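Long-range contact in tetratricopeptide repeat domain protein (Salinibacter ruber, PDB 3MA5), which is of unknown function but carries tetratricopeptide repeats, helical-hairpin units that in other proteins commonly mediate protein-protein binding: residues Y11-Q15 against Y40-H46. Numbering follows the deposited sequence.
Sequences YALAQ and YVGTYYH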
loop_
_atom_site.group_PDB
_atom_site.type_symbol
_atom_site.label_atom_id
_atom_site.label_comp_id
_atom_site.label_asym_id
_atom_site.label_seq_id
_atom_site.Cartn_x
_atom_site.Cartn_y
_atom_site.Cartn_z
ATOM N N TYR A 11 11.418 -0.547 -0.305
ATOM C CA TYR A 11 10.139 -1.246 -0.325
ATOM C C TYR A 11 10.347 -2.588 0.420
ATOM O O TYR A 11 9.667 -2.880 1.408
ATOM C CB TYR A 11 9.699 -1.510 -1.766
ATOM C CG TYR A 11 8.558 -2.488 -1.877
ATOM C CD1 TYR A 11 7.234 -2.053 -1.882
ATOM C CD2 TYR A 11 8.802 -3.854 -1.946
ATOM C CE1 TYR A 11 6.179 -2.955 -1.963
ATOM C CE2 TYR A 11 7.757 -4.768 -2.020
ATOM C CZ TYR A 11 6.446 -4.310 -2.028
ATOM O OH TYR A 11 5.405 -5.200 -2.112
ATOM N N ALA A 12 11.296 -3.393 -0.060
ATOM C CA ALA A 12 11.600 -4.680 0.557
ATOM C C ALA A 12 11.965 -4.445 2.022
ATOM O O ALA A 12 11.610 -5.235 2.899
ATOM C CB ALA A 12 12.758 -5.367 -0.183
ATOM N N LEU A 13 12.679 -3.356 2.270
ATOM C CA LEU A 13 13.076 -2.976 3.618
ATOM C C LEU A 13 11.798 -2.922 4.455
ATOM O O LEU A 13 11.617 -3.702 5.394
ATOM C CB LEU A 13 13.717 -1.590 3.578
ATOM C CG LEU A 13 14.540 -1.008 4.727
ATOM C CD1 LEU A 13 14.270 -1.742 6.019
ATOM C CD2 LEU A 13 16.002 -1.103 4.347
ATOM N N ALA A 14 10.916 -1.995 4.087
ATOM C CA ALA A 14 9.631 -1.790 4.747
ATOM C C ALA A 14 8.902 -3.100 4.951
ATOM O O ALA A 14 8.173 -3.276 5.919
ATOM C CB ALA A 14 8.771 -0.874 3.909
ATOM N N GLN A 15 9.113 -4.012 4.013
ATOM C CA GLN A 15 8.491 -5.325 4.002
ATOM C C GLN A 15 8.989 -6.310 5.041
ATOM O O GLN A 15 8.222 -7.130 5.543
ATOM C CB GLN A 15 8.665 -5.930 2.625
ATOM C CG GLN A 15 7.650 -5.456 1.611
ATOM C CD GLN A 15 6.493 -6.421 1.501
ATOM O OE1 GLN A 15 5.510 -6.315 2.232
ATOM N NE2 GLN A 15 6.620 -7.393 0.599
ATOM N N TYR A 40 5.111 3.674 -8.229
ATOM C CA TYR A 40 5.713 2.385 -7.893
ATOM C C TYR A 40 4.532 1.701 -7.191
ATOM O O TYR A 40 4.318 1.881 -5.996
ATOM C CB TYR A 40 6.864 2.560 -6.903
ATOM C CG TYR A 40 7.552 1.265 -6.577
ATOM C CD1 TYR A 40 8.672 0.856 -7.287
ATOM C CD2 TYR A 40 7.053 0.423 -5.590
ATOM C CE1 TYR A 40 9.280 -0.363 -7.033
ATOM C CE2 TYR A 40 7.649 -0.808 -5.324
ATOM C CZ TYR A 40 8.770 -1.192 -6.052
ATOM O OH TYR A 40 9.386 -2.400 -5.810
ATOM N N VAL A 41 3.763 0.944 -7.965
ATOM C CA VAL A 41 2.544 0.235 -7.523
ATOM C C VAL A 41 2.515 -0.633 -6.254
ATOM O O VAL A 41 1.495 -0.684 -5.561
ATOM C CB VAL A 41 2.013 -0.673 -8.654
ATOM C CG1 VAL A 41 0.540 -0.447 -8.858
ATOM C CG2 VAL A 41 2.794 -0.421 -9.921
ATOM N N GLY A 42 3.613 -1.323 -5.965
ATOM C CA GLY A 42 3.657 -2.217 -4.826
ATOM C C GLY A 42 3.357 -1.669 -3.450
ATOM O O GLY A 42 2.852 -2.398 -2.576
ATOM N N THR A 43 3.666 -0.390 -3.256
ATOM C CA THR A 43 3.454 0.277 -1.980
ATOM C C THR A 43 1.997 0.417 -1.572
ATOM O O THR A 43 1.650 0.271 -0.409
ATOM C CB THR A 43 4.035 1.689 -1.999
ATOM O OG1 THR A 43 5.300 1.675 -2.654
ATOM C CG2 THR A 43 4.215 2.211 -0.592
ATOM N N TYR A 44 1.140 0.703 -2.536
ATOM C CA TYR A 44 -0.258 0.932 -2.229
ATOM C C TYR A 44 -1.021 -0.170 -1.532
ATOM O O TYR A 44 -1.866 0.119 -0.706
ATOM C CB TYR A 44 -0.999 1.372 -3.495
ATOM C CG TYR A 44 -0.431 2.632 -4.094
ATOM C CD1 TYR A 44 0.739 2.598 -4.847
ATOM C CD2 TYR A 44 -1.030 3.872 -3.854
ATOM C CE1 TYR A 44 1.311 3.779 -5.348
ATOM C CE2 TYR A 44 -0.476 5.054 -4.347
ATOM C CZ TYR A 44 0.698 5.001 -5.090
ATOM O OH TYR A 44 1.280 6.164 -5.548
ATOM N N TYR A 45 -0.737 -1.425 -1.849
ATOM C CA TYR A 45 -1.470 -2.500 -1.199
ATOM C C TYR A 45 -1.084 -2.710 0.270
ATOM O O TYR A 45 -1.940 -2.899 1.128
ATOM C CB TYR A 45 -1.299 -3.796 -1.994
ATOM C CG TYR A 45 -1.843 -5.010 -1.307
ATOM C CD1 TYR A 45 -1.082 -5.698 -0.363
ATOM C CD2 TYR A 45 -3.145 -5.434 -1.543
ATOM C CE1 TYR A 45 -1.618 -6.788 0.340
ATOM C CE2 TYR A 45 -3.690 -6.524 -0.846
ATOM C CZ TYR A 45 -2.922 -7.194 0.097
ATOM O OH TYR A 45 -3.442 -8.258 0.801
ATOM N N HIS A 46 0.202 -2.675 0.562
ATOM C CA HIS A 46 0.637 -2.861 1.922
ATOM C C HIS A 46 0.344 -1.655 2.798
ATOM O O HIS A 46 0.119 -1.815 3.992
ATOM C CB HIS A 46 2.132 -3.193 1.960
ATOM C CG HIS A 46 2.475 -4.468 1.256
ATOM N ND1 HIS A 46 1.904 -5.673 1.583
ATOM C CD2 HIS A 46 3.270 -4.708 0.180
ATOM C CE1 HIS A 46 2.312 -6.602 0.740
ATOM N NE2 HIS A 46 3.143 -6.037 -0.122
#
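The ring of Y11 reaches from helix 7-19 to Y40, in the loop ahead of helix 42-53, and to G42 and H46 near the beginning of that helix. Its CE1 edge points at the backbone of G42, with CE1 3.4 Å from G42 O and that oxygen near the ring plane. Over one face lies Y40 OH, while Y40 CE2 approaches Y11 CD1 at 3.7 Å. The two phenol planes are inclined at 50°, an oblique pairing within an aromatic cluster that H46 completes. At the far end of the ring, Y11 OH is 3.1 Å from H46 NE2 and near the imidazole plane. Q15 uses a different side of the same histidine: Q15 OE1 sits over the centre of the ring, 3.3 Å from H46 NE2, at an angle too poor for a hydrogen bond. Y45 CD1 lies against the opposite imidazole face, near its rim.

Torsions explain the reach. Y11 holds CG anti to its own nitrogen (chi1 167°), which directs the phenol toward helix 42-53, whereas the Q15 chain bends at chi2 and brings its amide over H46. An alanine in place of Y11 would probably leave a gap between Y40 and H46 and deprive the histidine edge of its hydroxyl neighbour. In the second shell, P7 and F8 touch the Y40 side chain, and T43 packs on F30, L33 and V34 of helix 23-36.

The short axes of 11-15 and 42-46 run nearly parallel, at 19° and 11.2 Å apart, and the Y11 and Q15 side chains span the distance. This near-parallel pairing of the first helices of successive predicted repeats, with helix 23-36 between them in sequence, is characteristic of the tetratricopeptide repeat fold.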